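Local coordinates for AvtR (Acidianus filamentous virus 6, PDB 4HV0), which regulates transcription for a hyperthermophilic archaeal virus, probably by binding DNA through its ribbon-helix-helix region, at residues 79-83 with 84-88; 71-74 with 75-78; 30-33 with 34-38. One frame throughout, in Å; residues are numbered along the deposited sequence.

Contact 1: 79-83 with 84-88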
loop_
_atom_site.group_PDB
_atom_site.type_symbol
_atom_site.label_atom_id
_atom_site.label_comp_id
_atom_site.label_asym_id
_atom_site.label_seq_id
_atom_site.Cartn_x
_atom_site.Cartn_y
_atom_site.Cartn_z
ATOM N N LEU A 79 -0.645 13.950 1.371
ATOM C CA LEU A 79 -0.640 15.003 2.365
ATOM C C LEU A 79 -0.805 14.458 3.762
ATOM O O LEU A 79 -0.161 14.939 4.679
ATOM C CB LEU A 79 -1.742 15.990 2.045
ATOM C CG LEU A 79 -1.907 17.213 2.941
ATOM C CD1 LEU A 79 -0.674 18.107 2.763
ATOM C CD2 LEU A 79 -3.217 17.953 2.650
ATOM N N GLU A 80 -1.697 13.483 3.930
ATOM C CA GLU A 80 -1.981 12.943 5.244
ATOM C C GLU A 80 -0.780 12.178 5.773
ATOM O O GLU A 80 -0.460 12.286 6.940
ATOM C CB GLU A 80 -3.220 12.055 5.180
ATOM C CG GLU A 80 -4.531 12.826 5.096
ATOM C CD GLU A 80 -4.799 13.717 6.303
ATOM O OE1 GLU A 80 -4.330 13.385 7.410
ATOM O OE2 GLU A 80 -5.476 14.762 6.163
ATOM N N LEU A 81 -0.099 11.417 4.910
ATOM C CA LEU A 81 1.115 10.719 5.321
ATOM C C LEU A 81 2.171 11.745 5.723
ATOM O O LEU A 81 2.889 11.522 6.686
ATOM C CB LEU A 81 1.639 9.813 4.220
ATOM C CG LEU A 81 0.718 8.668 3.757
ATOM C CD1 LEU A 81 1.068 8.058 2.375
ATOM C CD2 LEU A 81 0.662 7.603 4.864
ATOM N N LYS A 82 2.243 12.868 5.019
ATOM C CA LYS A 82 3.211 13.915 5.354
ATOM C C LYS A 82 2.878 14.523 6.679
ATOM O O LYS A 82 3.711 14.525 7.586
ATOM C CB LYS A 82 3.267 15.042 4.308
ATOM C CG LYS A 82 4.441 14.945 3.331
ATOM C CD LYS A 82 5.280 16.203 3.019
ATOM C CE LYS A 82 6.604 15.771 2.383
ATOM N NZ LYS A 82 7.215 14.523 2.955
ATOM N N LYS A 83 1.655 15.009 6.824
ATOM C CA LYS A 83 1.209 15.566 8.125
ATOM C C LYS A 83 1.441 14.614 9.308
ATOM O O LYS A 83 1.803 15.004 10.403
ATOM C CB LYS A 83 -0.261 15.972 8.079
ATOM C CG LYS A 83 -0.534 17.097 7.102
ATOM C CD LYS A 83 -1.988 17.490 7.108
ATOM C CE LYS A 83 -2.223 18.901 6.590
ATOM N NZ LYS A 83 -3.681 19.270 6.635
ATOM N N ARG A 84 1.295 13.339 9.053
ATOM C CA ARG A 84 1.396 12.334 10.069
ATOM C C ARG A 84 2.870 11.967 10.265
ATOM O O ARG A 84 3.242 11.318 11.240
ATOM C CB ARG A 84 0.588 11.152 9.536
ATOM C CG ARG A 84 0.518 9.958 10.428
ATOM C CD ARG A 84 -0.245 10.306 11.657
ATOM N NE ARG A 84 -0.026 9.254 12.618
ATOM C CZ ARG A 84 -0.534 9.223 13.827
ATOM N NH1 ARG A 84 -1.353 10.174 14.230
ATOM N NH2 ARG A 84 -0.234 8.206 14.615
ATOM N N GLY A 85 3.711 12.348 9.301
ATOM C CA GLY A 85 5.144 12.082 9.376
ATOM C C GLY A 85 5.496 10.631 9.139
ATOM O O GLY A 85 6.283 10.074 9.858
ATOM N N THR A 86 4.894 10.006 8.140
ATOM C CA THR A 86 5.123 8.576 7.914
ATOM C C THR A 86 5.165 8.298 6.444
ATOM O O THR A 86 4.559 9.031 5.664
ATOM C CB THR A 86 4.069 7.647 8.589
ATOM O OG1 THR A 86 4.546 6.277 8.579
ATOM C CG2 THR A 86 2.624 7.774 7.967
ATOM N N THR A 87 5.944 7.277 6.078
ATOM C CA THR A 87 5.928 6.777 4.754
ATOM C C THR A 87 4.725 5.823 4.747
ATOM O O THR A 87 4.204 5.392 5.786
ATOM C CB THR A 87 7.187 5.958 4.406
ATOM O OG1 THR A 87 7.344 4.963 5.396
ATOM C CG2 THR A 87 8.439 6.757 4.330
ATOM N N LEU A 88 4.281 5.490 3.552
ATOM C CA LEU A 88 3.222 4.558 3.416
ATOM C C LEU A 88 3.703 3.184 3.900
ATOM O O LEU A 88 2.942 2.434 4.560
ATOM C CB LEU A 88 2.798 4.489 1.972
ATOM C CG LEU A 88 1.655 3.512 1.743
ATOM C CD1 LEU A 88 0.542 3.653 2.737
ATOM C CD2 LEU A 88 1.194 3.843 0.347
#
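Arg84 N bonds to Glu80 O, one turn back, at 2.9 Å. Its side chain joins the contact at the root, where CB rests against Glu80 O, while the guanidinium end leads away from the helix. At Gly85 the chain leaves helical geometry with a phi of 73°, and this change of sense folds it back across the end of the helix. Gly85 N reaches Lys82 O at 2.8 Å, coming at it from above the plane of the carbonyl. The next amide makes the straighter link: Thr86 N donates to Leu81 O at 2.9 Å with an N-H...O angle of 169°. Beside these backbone bonds is an apolar touch, in which the methyl Thr86 CG2 meets Leu81 CD2 at 3.7 Å. OG1 of Thr86 is turned anti to its own N (chi1 -167°), away from that methyl contact, and bonds to Thr87 O at 2.9 Å, lying in the plane of that carbonyl and using one of its lone pairs. Thr87 then takes the N-cap position of helix 88-97, its OG1 accepting a bond from Arg90 N. At Leu88, the first residue of that helix, CB meets the other branch of Leu81, CD1, at 4.0 Å. Leu81 thus lays its two methyls against two residues that follow the bend, and it also packs on Phe36 of helix 24-36. The paired bonds back into the last turn, the left-handed glycine and the apolar contact beside them are those of a Schellman motif, leading here directly into the N-cap of the following helix.

Contact 2: 71-74 with 75-78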
loop_
_atom_site.group_PDB
_atom_site.type_symbol
_atom_site.label_atom_id
_atom_site.label_comp_id
_atom_site.label_asym_id
_atom_site.label_seq_id
_atom_site.Cartn_x
_atom_site.Cartn_y
_atom_site.Cartn_z
ATOM N N LYS A 71 -6.926 11.142 -8.888
ATOM C CA LYS A 71 -5.884 12.123 -8.624
ATOM C C LYS A 71 -6.122 12.877 -7.308
ATOM O O LYS A 71 -5.177 13.116 -6.571
ATOM C CB LYS A 71 -5.719 13.095 -9.817
ATOM C CG LYS A 71 -5.045 12.448 -11.031
ATOM C CD LYS A 71 -4.990 13.349 -12.275
ATOM C CE LYS A 71 -4.254 12.681 -13.452
ATOM N NZ LYS A 71 -3.353 13.557 -14.264
ATOM N N ARG A 72 -7.366 13.231 -7.003
ATOM C CA ARG A 72 -7.658 13.970 -5.770
ATOM C C ARG A 72 -7.304 13.167 -4.494
ATOM O O ARG A 72 -6.745 13.739 -3.545
ATOM C CB ARG A 72 -9.076 14.582 -5.720
ATOM C CG ARG A 72 -9.079 16.014 -6.245
ATOM C CD ARG A 72 -8.666 16.100 -7.713
ATOM N NE ARG A 72 -7.776 17.229 -7.960
ATOM C CZ ARG A 72 -7.156 17.441 -9.114
ATOM N NH1 ARG A 72 -7.370 16.613 -10.128
ATOM N NH2 ARG A 72 -6.337 18.482 -9.257
ATOM N N ASN A 73 -7.570 11.866 -4.512
ATOM C CA ASN A 73 -7.241 11.019 -3.396
ATOM C C ASN A 73 -5.740 10.753 -3.288
ATOM O O ASN A 73 -5.212 10.646 -2.197
ATOM C CB ASN A 73 -8.018 9.704 -3.454
ATOM C CG ASN A 73 -9.498 9.858 -3.124
ATOM O OD1 ASN A 73 -10.329 9.097 -3.623
ATOM N ND2 ASN A 73 -9.829 10.805 -2.284
ATOM N N GLU A 74 -5.049 10.679 -4.409
ATOM C CA GLU A 74 -3.596 10.597 -4.397
ATOM C C GLU A 74 -2.970 11.758 -3.607
ATOM O O GLU A 74 -2.102 11.549 -2.762
ATOM C CB GLU A 74 -3.062 10.622 -5.819
ATOM C CG GLU A 74 -1.773 9.849 -5.999
ATOM C CD GLU A 74 -1.288 9.930 -7.419
ATOM O OE1 GLU A 74 -1.803 9.153 -8.267
ATOM O OE2 GLU A 74 -0.405 10.773 -7.672
ATOM N N ILE A 75 -3.438 12.968 -3.866
ATOM C CA ILE A 75 -2.961 14.122 -3.144
ATOM C C ILE A 75 -3.331 14.065 -1.658
ATOM O O ILE A 75 -2.460 14.318 -0.816
ATOM C CB ILE A 75 -3.439 15.430 -3.832
ATOM C CG1 ILE A 75 -2.688 15.595 -5.165
ATOM C CG2 ILE A 75 -3.195 16.666 -2.986
ATOM C CD1 ILE A 75 -3.363 16.435 -6.231
ATOM N N LEU A 76 -4.572 13.696 -1.318
ATOM C CA LEU A 76 -4.973 13.656 0.104
ATOM C C LEU A 76 -4.095 12.664 0.832
ATOM O O LEU A 76 -3.573 12.960 1.891
ATOM C CB LEU A 76 -6.448 13.281 0.292
ATOM C CG LEU A 76 -7.461 14.310 -0.232
ATOM C CD1 LEU A 76 -8.871 13.788 -0.033
ATOM C CD2 LEU A 76 -7.289 15.671 0.421
ATOM N N VAL A 77 -3.899 11.494 0.235
ATOM C CA VAL A 77 -3.136 10.488 0.895
ATOM C C VAL A 77 -1.698 10.948 1.113
ATOM O O VAL A 77 -1.180 10.813 2.218
ATOM C CB VAL A 77 -3.208 9.154 0.175
ATOM C CG1 VAL A 77 -2.114 8.224 0.673
ATOM C CG2 VAL A 77 -4.576 8.535 0.433
ATOM N N LYS A 78 -1.063 11.504 0.089
ATOM C CA LYS A 78 0.279 12.055 0.258
ATOM C C LYS A 78 0.332 13.081 1.354
ATOM O O LYS A 78 1.241 13.084 2.197
ATOM C CB LYS A 78 0.756 12.733 -1.017
ATOM C CG LYS A 78 1.211 11.825 -2.143
ATOM C CD LYS A 78 1.766 12.707 -3.259
ATOM C CE LYS A 78 1.409 12.261 -4.667
ATOM N NZ LYS A 78 2.460 11.323 -5.097
#
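Lys78 N bonds to Glu74 O at 3.0 Å with an N-H...O angle of 170°, one of four successive i to i+4 bonds that make this the regular opening of an alpha-helix, helix 71-84. Val77 N to Asn73 O, at 2.9 Å, is equally regular, and the bonds of Ile75 to Lys71 and of Leu76 to Arg72 are a little longer. Along the same side of the helix Glu74 and Lys78 add a charged pair: their chains run side by side and point the same way, but Glu74 OE2 stays 3.9 Å from Lys78 NZ, a long salt bridge. Lys78 gets there by bends at its third and fourth torsions, which bring its CE as well as its NZ alongside the carboxylate. On another side, Asn73 and Val77 turn inward and pack on Ile38 in the loop beyond helix 24-36, Asn73 also touching Asp40; these two are the buried members of the group, whereas Ile75 and Leu76 are exposed. The aliphatic groups also rest on the carbonyls one turn back. Val77 does so with its branch CG2, which lies anti to its own carbonyl carbon and 3.4 Å from Asn73 O.

Contact 3: 30-33 with 34-38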
loop_
_atom_site.group_PDB
_atom_site.type_symbol
_atom_site.label_atom_id
_atom_site.label_comp_id
_atom_site.label_asym_id
_atom_site.label_seq_id
_atom_site.Cartn_x
_atom_site.Cartn_y
_atom_site.Cartn_z
ATOM N N LYS A 30 -8.186 -0.614 -0.492
ATOM C CA LYS A 30 -9.131 -0.812 0.601
ATOM C C LYS A 30 -8.578 -0.247 1.914
ATOM O O LYS A 30 -9.296 0.451 2.639
ATOM C CB LYS A 30 -9.517 -2.288 0.729
ATOM C CG LYS A 30 -10.627 -2.574 1.739
ATOM C CD LYS A 30 -11.442 -3.807 1.350
ATOM C CE LYS A 30 -12.275 -4.370 2.505
ATOM N NZ LYS A 30 -11.617 -5.462 3.277
ATOM N N ILE A 31 -7.299 -0.505 2.206
ATOM C CA ILE A 31 -6.661 0.037 3.414
ATOM C C ILE A 31 -6.675 1.568 3.369
ATOM O O ILE A 31 -7.090 2.214 4.338
ATOM C CB ILE A 31 -5.218 -0.442 3.552
ATOM C CG1 ILE A 31 -5.204 -1.914 3.854
ATOM C CG2 ILE A 31 -4.483 0.308 4.695
ATOM C CD1 ILE A 31 -3.873 -2.541 3.536
ATOM N N LEU A 32 -6.293 2.146 2.231
ATOM C CA LEU A 32 -6.350 3.614 2.092
ATOM C C LEU A 32 -7.767 4.177 2.260
ATOM O O LEU A 32 -7.932 5.228 2.858
ATOM C CB LEU A 32 -5.757 4.097 0.785
ATOM C CG LEU A 32 -4.268 3.708 0.592
ATOM C CD1 LEU A 32 -3.721 4.257 -0.718
ATOM C CD2 LEU A 32 -3.352 4.066 1.763
ATOM N N LYS A 33 -8.778 3.509 1.724
ATOM C CA LYS A 33 -10.168 4.004 1.870
ATOM C C LYS A 33 -10.599 3.960 3.321
ATOM O O LYS A 33 -11.116 4.931 3.836
ATOM C CB LYS A 33 -11.151 3.227 0.986
ATOM C CG LYS A 33 -11.033 3.606 -0.487
ATOM C CD LYS A 33 -11.385 2.405 -1.335
ATOM C CE LYS A 33 -12.379 2.775 -2.426
ATOM N NZ LYS A 33 -12.928 1.571 -3.114
ATOM N N GLU A 34 -10.295 2.869 3.996
ATOM C CA GLU A 34 -10.665 2.695 5.397
ATOM C C GLU A 34 -9.918 3.606 6.362
ATOM O O GLU A 34 -10.523 4.213 7.226
ATOM C CB GLU A 34 -10.517 1.223 5.806
ATOM C CG GLU A 34 -11.563 0.354 5.097
ATOM C CD GLU A 34 -11.564 -1.101 5.529
ATOM O OE1 GLU A 34 -10.537 -1.577 6.057
ATOM O OE2 GLU A 34 -12.583 -1.785 5.294
ATOM N N TYR A 35 -8.601 3.702 6.236
ATOM C CA TYR A 35 -7.809 4.503 7.189
ATOM C C TYR A 35 -7.760 5.994 6.862
ATOM O O TYR A 35 -7.531 6.758 7.757
ATOM C CB TYR A 35 -6.389 3.957 7.335
ATOM C CG TYR A 35 -6.296 2.674 8.112
ATOM C CD1 TYR A 35 -6.753 1.499 7.573
ATOM C CD2 TYR A 35 -5.739 2.640 9.377
ATOM C CE1 TYR A 35 -6.681 0.318 8.256
ATOM C CE2 TYR A 35 -5.638 1.442 10.063
ATOM C CZ TYR A 35 -6.121 0.287 9.488
ATOM O OH TYR A 35 -6.063 -0.914 10.151
ATOM N N PHE A 36 -7.993 6.405 5.614
ATOM C CA PHE A 36 -8.081 7.841 5.284
ATOM C C PHE A 36 -9.519 8.313 5.113
ATOM O O PHE A 36 -9.778 9.502 5.015
ATOM C CB PHE A 36 -7.174 8.219 4.106
ATOM C CG PHE A 36 -5.733 8.000 4.444
ATOM C CD1 PHE A 36 -5.010 8.939 5.182
ATOM C CD2 PHE A 36 -5.149 6.801 4.179
ATOM C CE1 PHE A 36 -3.711 8.685 5.576
ATOM C CE2 PHE A 36 -3.853 6.536 4.571
ATOM C CZ PHE A 36 -3.133 7.484 5.285
ATOM N N GLY A 37 -10.447 7.373 5.167
ATOM C CA GLY A 37 -11.861 7.691 5.224
ATOM C C GLY A 37 -12.434 8.314 3.962
ATOM O O GLY A 37 -13.331 9.158 4.050
ATOM N N ILE A 38 -11.934 7.848 2.823
ATOM C CA ILE A 38 -12.241 8.381 1.512
ATOM C C ILE A 38 -12.868 7.387 0.537
ATOM O O ILE A 38 -12.660 6.180 0.578
ATOM C CB ILE A 38 -11.009 8.993 0.800
ATOM C CG1 ILE A 38 -9.835 7.982 0.751
ATOM C CG2 ILE A 38 -10.720 10.332 1.442
ATOM C CD1 ILE A 38 -8.558 8.487 0.124
#
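Leu32 and Phe36, one helical turn apart, lie side by side and point the same way, with Leu32 CD2 3.8 Å from Phe36 CE2. The ring presents its edge to the preceding turn, and Leu32 CA lies in its plane. Ile31 and Tyr35 repeat the spacing at an angle: the branch methyl Ile31 CG2 meets Tyr35 CD1 at 3.9 Å, while Ile31 O sits at the ring edge. Opposite charges come near each other on the outer surface, yet Lys30 NZ and Glu34 OE2 stay 4.3 Å apart, beyond a salt bridge. Backbone bonds set these pairs in place, among them Tyr35 N to Ile31 O at 2.8 Å and a less straight one from Phe36 N to Leu32 O. Gly37, with a phi of 68°, then ends the helix. It turns the chain so that Ile38 N bonds to Lys33 O at 3.2 Å; Gly37 N adds only a weak bond to the same oxygen. Farther out, Ile31 and Tyr35 pack on Met95 of helix 88-97. The whole is a helix C-terminus ended by a glycine of positive phi, here probably that of the second helix of the ribbon-helix-helix fold.

Overall arrangement
From the N terminus the chain meets contact 3 first, at the end of helix 24-36, then contact 2 at the start of helix 71-84 and contact 1 at its end. All three are local and run in series; none nests within or crosses another, and each closes a helical turn or a bend instead of a long loop. Contacts 2 and 1 adjoin in sequence. Contact 3 packs directly against both: Phe36 CD2 lies 4.2 Å from Val77 CG2 of contact 2, and Phe36 CE1 is 3.4 Å from Glu80 CB of contact 1. Leu32 also touches Leu88, so helix 24-36 is tied to helix 71-84 and to the start of helix 88-97.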